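Local coordinates for protein putative Nitroreductase (Desulfovibrio desulfuricans subsp. desulfuricans str. G20, PDB 3E39) that binds flavin mononucleotide and probably works as an FMN-dependent oxidoreductase of the nitroreductase family, at residues A[24-29]-A[151-156]; A[54-59]-A[78-83]; A[84-89]-A[144-149]. One frame throughout, in Å; residues are numbered along the deposited sequence.

Contact 1 of 3, residues A[24-29]-A[151-156]; sequences EAVSDE and AGHPAQ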
loop_
_atom_site.group_PDB
_atom_site.type_symbol
_atom_site.label_atom_id
_atom_site.label_comp_id
_atom_site.label_asym_id
_atom_site.label_seq_id
_atom_site.Cartn_x
_atom_site.Cartn_y
_atom_site.Cartn_z
ATOM N N GLU A 24 -22.565 16.397 -1.742
ATOM C CA GLU A 24 -22.919 15.779 -0.471
ATOM C C GLU A 24 -21.740 15.818 0.524
ATOM O O GLU A 24 -20.598 15.552 0.148
ATOM C CB GLU A 24 -23.398 14.337 -0.707
ATOM C CG GLU A 24 -23.952 13.643 0.515
ATOM C CD GLU A 24 -24.507 12.253 0.222
ATOM O OE1 GLU A 24 -24.734 11.917 -0.977
ATOM O OE2 GLU A 24 -24.748 11.509 1.211
ATOM N N ALA A 25 -22.055 16.139 1.780
ATOM C CA ALA A 25 -21.048 16.245 2.849
ATOM C C ALA A 25 -20.432 14.879 3.131
ATOM O O ALA A 25 -21.095 13.857 2.937
ATOM C CB ALA A 25 -21.691 16.767 4.131
ATOM N N VAL A 26 -19.164 14.882 3.546
ATOM C CA VAL A 26 -18.481 13.673 3.996
ATOM C C VAL A 26 -18.398 13.830 5.493
ATOM O O VAL A 26 -17.739 14.765 6.000
ATOM C CB VAL A 26 -17.077 13.537 3.405
ATOM C CG1 VAL A 26 -16.379 12.307 3.969
ATOM C CG2 VAL A 26 -17.133 13.446 1.883
ATOM N N SER A 27 -19.039 12.930 6.226
ATOM C CA SER A 27 -19.076 13.030 7.674
ATOM C C SER A 27 -17.746 12.878 8.373
ATOM O O SER A 27 -16.801 12.267 7.850
ATOM C CB SER A 27 -20.023 11.979 8.256
ATOM O OG SER A 27 -19.531 10.666 8.077
ATOM N N ASP A 28 -17.700 13.451 9.572
ATOM C CA ASP A 28 -16.553 13.322 10.443
ATOM C C ASP A 28 -16.290 11.850 10.697
ATOM O O ASP A 28 -15.117 11.462 10.781
ATOM C CB ASP A 28 -16.757 14.016 11.801
ATOM C CG ASP A 28 -16.488 15.499 11.755
ATOM O OD1 ASP A 28 -16.015 16.009 10.720
ATOM O OD2 ASP A 28 -16.701 16.143 12.807
ATOM N N GLU A 29 -17.358 11.052 10.850
ATOM C CA GLU A 29 -17.200 9.620 11.116
ATOM C C GLU A 29 -16.546 8.907 9.941
ATOM O O GLU A 29 -15.636 8.074 10.156
ATOM C CB GLU A 29 -18.526 8.965 11.503
ATOM C CG GLU A 29 -18.423 7.467 11.877
ATOM C CD GLU A 29 -17.455 7.162 13.037
ATOM O OE1 GLU A 29 -16.966 8.080 13.736
ATOM O OE2 GLU A 29 -17.185 5.968 13.267
ATOM N N ALA A 151 -11.229 13.354 -1.757
ATOM C CA ALA A 151 -12.385 12.484 -1.605
ATOM C C ALA A 151 -13.734 13.207 -1.573
ATOM O O ALA A 151 -13.824 14.390 -1.280
ATOM C CB ALA A 151 -12.233 11.601 -0.322
ATOM N N GLY A 152 -14.781 12.440 -1.833
ATOM C CA GLY A 152 -16.162 12.936 -1.785
ATOM C C GLY A 152 -17.118 11.839 -2.214
ATOM O O GLY A 152 -16.697 10.716 -2.526
ATOM N N HIS A 153 -18.404 12.122 -2.151
ATOM C CA HIS A 153 -19.377 11.174 -2.664
ATOM C C HIS A 153 -19.202 11.233 -4.184
ATOM O O HIS A 153 -19.045 12.307 -4.780
ATOM C CB HIS A 153 -20.791 11.482 -2.164
ATOM C CG HIS A 153 -20.951 11.303 -0.690
ATOM N ND1 HIS A 153 -21.360 10.114 -0.121
ATOM C CD2 HIS A 153 -20.700 12.147 0.339
ATOM C CE1 HIS A 153 -21.395 10.250 1.191
ATOM N NE2 HIS A 153 -20.993 11.473 1.499
ATOM N N PRO A 154 -19.182 10.066 -4.834
ATOM C CA PRO A 154 -18.812 10.005 -6.240
ATOM C C PRO A 154 -19.839 10.591 -7.224
ATOM O O PRO A 154 -21.036 10.347 -7.042
ATOM C CB PRO A 154 -18.597 8.499 -6.455
ATOM C CG PRO A 154 -19.426 7.833 -5.422
ATOM C CD PRO A 154 -19.551 8.745 -4.277
ATOM N N ALA A 155 -19.353 11.356 -8.204
ATOM C CA ALA A 155 -20.174 11.902 -9.307
ATOM C C ALA A 155 -19.727 11.315 -10.645
ATOM O O ALA A 155 -19.927 11.921 -11.710
ATOM C CB ALA A 155 -20.083 13.401 -9.371
ATOM N N GLN A 156 -19.090 10.155 -10.598
ATOM C CA GLN A 156 -18.658 9.454 -11.802
ATOM C C GLN A 156 -18.160 8.102 -11.331
ATOM O O GLN A 156 -17.856 7.912 -10.153
ATOM C CB GLN A 156 -17.497 10.167 -12.535
ATOM C CG GLN A 156 -16.132 9.987 -11.791
ATOM C CD GLN A 156 -14.927 10.666 -12.429
ATOM O OE1 GLN A 156 -13.814 10.553 -11.905
ATOM N NE2 GLN A 156 -15.129 11.375 -13.546
HETATM O O HOH W 1 -20.455 10.866 4.545
#
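Glu24 and His153 form a carboxylate-on-imidazole stack where the loop leading into helix 28-39 lies against the end of strand 143-152, at one end of an inner strand of the antiparallel sheet of this nitroreductase fold. The evidence is geometric: the Glu24 carboxylate and the His153 ring are only 7° from parallel, and CD rides over the ring centre, 3.6 Å above its plane. Glu24 reaches this place because CG stands anti to the backbone N (chi1 -173°) and the chain runs on extended, which lays the side chain across the imidazole. Its methylene joins in: Glu24 CG lies 3.9 Å from the His153 ring centroid as a CH-pi contact over the face. A carboxylate so close over the ring would probably favour a protonated imidazole.

The edge of the ring serves a different partner. His153 NE2 gives a weak hydrogen bond to Ala25 O, bent to 125° at the hydrogen, and the same nitrogen is 3.2 Å from a water oxygen that accepts from Ser27 N. Ring and loop are thus joined twice, directly and through water, just before Ser27 caps the helix with OG on Ala30 N. Val26 fills the inner side, buried beside Lys79. His153 also packs on Thr22 and Leu117. At the strand end the contact is plain van der Waals packing, the methyl Val26 CG2 resting 3.8 Å from Gly152 CA.

Contact 2 of 3, residues A[54-59]-A[78-83]; sequences VIRADD and AKVIIL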
loop_
_atom_site.group_PDB
_atom_site.type_symbol
_atom_site.label_atom_id
_atom_site.label_comp_id
_atom_site.label_asym_id
_atom_site.label_seq_id
_atom_site.Cartn_x
_atom_site.Cartn_y
_atom_site.Cartn_z
ATOM N N VAL A 54 -5.938 16.786 7.850
ATOM C CA VAL A 54 -7.227 16.871 7.160
ATOM C C VAL A 54 -7.521 18.293 6.748
ATOM O O VAL A 54 -7.416 19.217 7.580
ATOM C CB VAL A 54 -8.375 16.339 8.085
ATOM C CG1 VAL A 54 -9.758 16.485 7.417
ATOM C CG2 VAL A 54 -8.106 14.868 8.512
ATOM N N ILE A 55 -7.922 18.463 5.470
ATOM C CA ILE A 55 -8.274 19.781 4.933
ATOM C C ILE A 55 -9.619 19.664 4.243
ATOM O O ILE A 55 -9.715 19.059 3.166
ATOM C CB ILE A 55 -7.241 20.313 3.903
ATOM C CG1 ILE A 55 -5.834 20.406 4.521
ATOM C CG2 ILE A 55 -7.663 21.689 3.372
ATOM C CD1 ILE A 55 -5.674 21.418 5.602
ATOM N N ARG A 56 -10.662 20.208 4.861
ATOM C CA ARG A 56 -11.996 20.206 4.239
ATOM C C ARG A 56 -12.175 21.300 3.197
ATOM O O ARG A 56 -11.429 22.255 3.163
ATOM C CB ARG A 56 -13.098 20.304 5.290
ATOM C CG ARG A 56 -13.189 19.050 6.126
ATOM C CD ARG A 56 -14.297 19.118 7.100
ATOM N NE ARG A 56 -14.621 17.832 7.731
ATOM C CZ ARG A 56 -15.401 16.880 7.202
ATOM N NH1 ARG A 56 -15.932 17.021 5.985
ATOM N NH2 ARG A 56 -15.662 15.781 7.905
ATOM N N ALA A 57 -13.192 21.138 2.359
ATOM C CA ALA A 57 -13.462 22.050 1.246
ATOM C C ALA A 57 -13.649 23.495 1.691
ATOM O O ALA A 57 -13.285 24.442 0.975
ATOM C CB ALA A 57 -14.710 21.580 0.502
ATOM N N ASP A 58 -14.225 23.652 2.873
ATOM C CA ASP A 58 -14.521 24.974 3.411
ATOM C C ASP A 58 -13.309 25.574 4.110
ATOM O O ASP A 58 -13.406 26.659 4.670
ATOM C CB ASP A 58 -15.747 24.905 4.353
ATOM C CG ASP A 58 -15.604 23.852 5.489
ATOM O OD1 ASP A 58 -14.493 23.349 5.750
ATOM O OD2 ASP A 58 -16.625 23.524 6.141
ATOM N N ASP A 59 -12.161 24.894 4.053
ATOM C CA ASP A 59 -10.929 25.356 4.706
ATOM C C ASP A 59 -10.145 26.235 3.736
ATOM O O ASP A 59 -9.901 25.817 2.616
ATOM C CB ASP A 59 -10.084 24.133 5.080
ATOM C CG ASP A 59 -8.918 24.461 6.004
ATOM O OD1 ASP A 59 -8.194 25.453 5.785
ATOM O OD2 ASP A 59 -8.694 23.675 6.935
ATOM N N ALA A 78 -13.189 18.398 -4.425
ATOM C CA ALA A 78 -13.230 17.436 -3.327
ATOM C C ALA A 78 -13.920 18.022 -2.107
ATOM O O ALA A 78 -13.954 19.240 -1.938
ATOM C CB ALA A 78 -11.815 17.012 -2.962
ATOM N N LYS A 79 -14.512 17.167 -1.287
ATOM C CA LYS A 79 -15.129 17.621 -0.035
ATOM C C LYS A 79 -14.164 17.515 1.118
ATOM O O LYS A 79 -14.253 18.290 2.088
ATOM C CB LYS A 79 -16.425 16.856 0.278
ATOM C CG LYS A 79 -17.460 16.956 -0.839
ATOM C CD LYS A 79 -17.666 18.389 -1.350
ATOM C CE LYS A 79 -18.275 18.389 -2.724
ATOM N NZ LYS A 79 -18.277 19.732 -3.366
ATOM N N VAL A 80 -13.243 16.555 1.025
ATOM C CA VAL A 80 -12.186 16.445 2.023
ATOM C C VAL A 80 -10.898 15.992 1.327
ATOM O O VAL A 80 -10.930 15.224 0.367
ATOM C CB VAL A 80 -12.569 15.475 3.179
ATOM C CG1 VAL A 80 -12.776 14.056 2.667
ATOM C CG2 VAL A 80 -11.510 15.523 4.331
ATOM N N ILE A 81 -9.778 16.522 1.802
ATOM C CA ILE A 81 -8.448 16.149 1.352
ATOM C C ILE A 81 -7.661 15.698 2.602
ATOM O O ILE A 81 -7.692 16.378 3.647
ATOM C CB ILE A 81 -7.741 17.319 0.650
ATOM C CG1 ILE A 81 -8.483 17.639 -0.667
ATOM C CG2 ILE A 81 -6.286 16.966 0.313
ATOM C CD1 ILE A 81 -8.080 18.915 -1.337
ATOM N N ILE A 82 -7.018 14.536 2.524
ATOM C CA ILE A 82 -6.170 14.054 3.601
ATOM C C ILE A 82 -4.716 14.121 3.091
ATOM O O ILE A 82 -4.343 13.461 2.112
ATOM C CB ILE A 82 -6.535 12.611 4.085
ATOM C CG1 ILE A 82 -7.949 12.564 4.687
ATOM C CG2 ILE A 82 -5.503 12.097 5.161
ATOM C CD1 ILE A 82 -8.454 11.139 4.956
ATOM N N LEU A 83 -3.920 14.974 3.716
ATOM C CA LEU A 83 -2.506 15.045 3.410
ATOM C C LEU A 83 -1.756 13.995 4.230
ATOM O O LEU A 83 -1.985 13.858 5.444
ATOM C CB LEU A 83 -1.952 16.446 3.644
ATOM C CG LEU A 83 -2.678 17.587 2.941
ATOM C CD1 LEU A 83 -1.997 18.938 3.264
ATOM C CD2 LEU A 83 -2.731 17.357 1.458
HETATM O O HOH W 2 -16.088 19.181 3.754
#
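Ile55 and Ile81 form the hydrogen-bonded pair at the centre of an antiparallel strand pairing, flanked by the non-hydrogen-bonded pairs Val54-Ile82 and Arg56-Val80. The N-to-C directions of 54-56 and 80-83 are 160° apart, close to antiparallel, and their axes approach to 4.7 Å. Ile55 N donates to Ile81 O at 2.8 Å, and Ile81 N returns a bond to Ile55 O. Around this pair the packing is apolar and buried. On the face carrying Val54 and Val80, Val54 CG1 touches Val80 CG2 at 3.7 Å; both methyls stand anti to their own backbone N, which turns them toward each other. On the reverse face Ile55 CG1 meets Leu83 CD1 at 4.3 Å, beside the Ile55-Ile81 contact.

Toward Ala57 the pairing gives way to a type I turn from Arg56 to Asp59, and the contact opens to solvent. Ala57 N still bonds Lys79 O, at 3.1 Å, but from above the carbonyl plane. A water completes the grip on that oxygen: it donates to Lys79 O over 2.6 Å and accepts from Arg56 NH1, in the guanidinium plane. The arginine is held further by a salt bridge from NH2 to Asp28 and a bond from NH1 to Val26 O. Exposed Ala57 contributes its methyl, with CB 3.5 Å from Ala78 O.

Helix 61-66 covers the Ile55, Ile81 and Leu83 face through Cys62 and Leu65, whereas helix 28-39 packs on Val54, Arg56 and Ile82. Strand 143-152 lies along the other edge of strand 80-87, where Lys79 and Val80 both face Ala151 in a classic beta bulge.

Contact 3 of 3, residues A[84-89]-A[144-149]; sequences VFLDRE and SFEAAI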
loop_
_atom_site.group_PDB
_atom_site.type_symbol
_atom_site.label_atom_id
_atom_site.label_comp_id
_atom_site.label_asym_id
_atom_site.label_seq_id
_atom_site.Cartn_x
_atom_site.Cartn_y
_atom_site.Cartn_z
ATOM N N VAL A 84 -0.900 13.235 3.551
ATOM C CA VAL A 84 -0.115 12.184 4.174
ATOM C C VAL A 84 1.369 12.552 4.169
ATOM O O VAL A 84 1.919 12.950 3.141
ATOM C CB VAL A 84 -0.313 10.872 3.404
ATOM C CG1 VAL A 84 0.361 9.691 4.131
ATOM C CG2 VAL A 84 -1.820 10.633 3.185
ATOM N N PHE A 85 2.019 12.366 5.319
ATOM C CA PHE A 85 3.423 12.691 5.481
ATOM C C PHE A 85 4.147 11.573 6.227
ATOM O O PHE A 85 3.537 10.693 6.853
ATOM C CB PHE A 85 3.628 13.943 6.363
ATOM C CG PHE A 85 2.836 15.134 5.936
ATOM C CD1 PHE A 85 1.514 15.266 6.334
ATOM C CD2 PHE A 85 3.410 16.136 5.163
ATOM C CE1 PHE A 85 0.766 16.342 5.936
ATOM C CE2 PHE A 85 2.657 17.224 4.770
ATOM C CZ PHE A 85 1.346 17.330 5.154
ATOM N N LEU A 86 5.462 11.570 6.098
ATOM C CA LEU A 86 6.294 10.782 6.985
ATOM C C LEU A 86 6.971 11.773 7.926
ATOM O O LEU A 86 7.436 12.851 7.517
ATOM C CB LEU A 86 7.379 9.984 6.270
ATOM C CG LEU A 86 6.917 8.853 5.366
ATOM C CD1 LEU A 86 8.017 8.362 4.492
ATOM C CD2 LEU A 86 6.353 7.729 6.226
ATOM N N ASP A 87 6.993 11.406 9.195
ATOM C CA ASP A 87 7.731 12.150 10.215
ATOM C C ASP A 87 9.190 11.740 10.049
ATOM O O ASP A 87 9.567 10.584 10.257
ATOM C CB ASP A 87 7.201 11.793 11.592
ATOM C CG ASP A 87 7.954 12.492 12.726
ATOM O OD1 ASP A 87 9.124 12.862 12.571
ATOM O OD2 ASP A 87 7.380 12.615 13.806
ATOM N N ARG A 88 10.029 12.685 9.672
ATOM C CA ARG A 88 11.450 12.393 9.441
ATOM C C ARG A 88 12.174 11.830 10.655
ATOM O O ARG A 88 13.129 11.075 10.487
ATOM C CB ARG A 88 12.187 13.621 8.900
ATOM C CG ARG A 88 11.675 14.038 7.524
ATOM C CD ARG A 88 12.455 15.208 6.921
ATOM N NE ARG A 88 11.876 15.663 5.660
ATOM C CZ ARG A 88 12.114 15.121 4.464
ATOM N NH1 ARG A 88 12.912 14.071 4.331
ATOM N NH2 ARG A 88 11.506 15.603 3.401
ATOM N N GLU A 89 11.722 12.178 11.861
ATOM C CA GLU A 89 12.341 11.634 13.077
ATOM C C GLU A 89 12.027 10.161 13.303
ATOM O O GLU A 89 12.834 9.439 13.868
ATOM C CB GLU A 89 11.933 12.454 14.310
ATOM C CG GLU A 89 12.583 13.812 14.323
ATOM C CD GLU A 89 14.103 13.687 14.276
ATOM O OE1 GLU A 89 14.648 12.934 15.127
ATOM O OE2 GLU A 89 14.739 14.302 13.382
ATOM N N SER A 144 8.168 14.716 5.471
ATOM C CA SER A 144 8.275 14.372 4.061
ATOM C C SER A 144 6.831 14.241 3.563
ATOM O O SER A 144 6.068 13.465 4.123
ATOM C CB SER A 144 9.018 13.050 3.860
ATOM O OG SER A 144 8.849 12.609 2.544
ATOM N N PHE A 145 6.470 15.027 2.551
ATOM C CA PHE A 145 5.139 15.056 2.008
ATOM C C PHE A 145 5.019 13.889 1.047
ATOM O O PHE A 145 5.713 13.860 0.032
ATOM C CB PHE A 145 4.893 16.425 1.352
ATOM C CG PHE A 145 3.524 16.612 0.749
ATOM C CD1 PHE A 145 2.380 16.026 1.296
ATOM C CD2 PHE A 145 3.366 17.468 -0.346
ATOM C CE1 PHE A 145 1.129 16.225 0.722
ATOM C CE2 PHE A 145 2.106 17.689 -0.899
ATOM C CZ PHE A 145 0.984 17.073 -0.360
ATOM N N GLU A 146 4.141 12.935 1.379
ATOM C CA GLU A 146 4.001 11.700 0.591
ATOM C C GLU A 146 2.875 11.663 -0.445
ATOM O O GLU A 146 3.062 11.121 -1.539
ATOM C CB GLU A 146 3.819 10.522 1.541
ATOM C CG GLU A 146 4.944 10.349 2.506
ATOM C CD GLU A 146 6.214 9.914 1.812
ATOM O OE1 GLU A 146 6.233 8.809 1.211
ATOM O OE2 GLU A 146 7.178 10.691 1.863
ATOM N N ALA A 147 1.709 12.205 -0.101
ATOM C CA ALA A 147 0.534 12.142 -0.977
ATOM C C ALA A 147 -0.588 12.984 -0.440
ATOM O O ALA A 147 -0.583 13.316 0.739
ATOM C CB ALA A 147 0.030 10.672 -1.025
ATOM N N ALA A 148 -1.554 13.316 -1.300
ATOM C CA ALA A 148 -2.809 13.930 -0.866
ATOM C C ALA A 148 -3.907 13.013 -1.389
ATOM O O ALA A 148 -3.824 12.573 -2.504
ATOM C CB ALA A 148 -2.997 15.336 -1.453
ATOM N N ILE A 149 -4.921 12.723 -0.589
ATOM C CA ILE A 149 -6.053 11.933 -1.041
ATOM C C ILE A 149 -7.219 12.894 -1.069
ATOM O O ILE A 149 -7.560 13.483 -0.025
ATOM C CB ILE A 149 -6.441 10.789 -0.102
ATOM C CG1 ILE A 149 -5.260 9.877 0.152
ATOM C CG2 ILE A 149 -7.586 9.956 -0.721
ATOM C CD1 ILE A 149 -5.602 8.707 1.007
#
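Phe85 and Phe145 bring their rings together on one face of the antiparallel sheet, inclined by 32° with centroids 5.4 Å apart, an oblique pairing that is neither a stack nor edge-to-face. Phe85 CE2 makes the closest ring-to-ring approach, 3.7 Å from Phe145 CD1. At the edge of the Phe145 ring, near its plane, sits Val84 O. Phe145 has CG anti to its backbone N (chi1 -179°), which sends the ring along the strand in the direction of Ala147, with CD1 beside Val84 O and with Ala129, Leu132 and Leu133 packed around it. A third flat group, the Arg88 guanidinium, lays one face on Ser144: CB is 3.6 Å above its plane, offset toward the rim. Its NE bonds to Pro140 O.

The Phe rings lie on one face of the sheet, Ser144 with Arg88 on the other; between them the strands run antiparallel. Leu86 and Ser144 exchange two backbone bonds, N to O each way. The register then slips by one residue, because Glu146 and Ala147 both face Val84 in a classic beta bulge. Val84 O takes Glu146 N at 2.8 Å and, weakly, Ala147 N at 3.3 Å, while Val84 N donates to Ala147 O. The bulge lies near the cofactor, the side chain of Ala147 being about 7 Å from the bound FMN, and Glu146 O bonds Gln99 of the second subunit, tying it to the dimer interface.

The bulge brings Glu146 toward strand 80-87. Bent at chi2 (-68°), its side chain lies obliquely across Leu86, with CD 3.6 Å from Leu86 CD1. Ser144 OG donates to Glu146 OE2 over 2.6 Å, and His98 bonds OE1. This buried carboxylate is therefore gripped at both oxygens, which would fix its rotation, and the short serine bond is consistent with negative charge on OE2.

From the N terminus, the chain enters contact 1 first, at 24-29, and closes that wide loop only at 151-156. Nested inside it are contact 2, which closes across helices 61-66 and 72-77, and contact 3, which opens after contact 2 has closed; the two stand in series. Strand 80-87 lies between strands 50-56 and 143-152; contact 2 uses one edge of it, contact 3 the other. Ile82 N lies 2.8 Å from Ile149 O, probably a hydrogen bond joining contacts 2 and 3. Contact 1 meets contact 2 where Ala151 N lies 2.8 Å from Val80 O, another probable hydrogen bond, and lies on the opposite side of the chain's centre from contact 3.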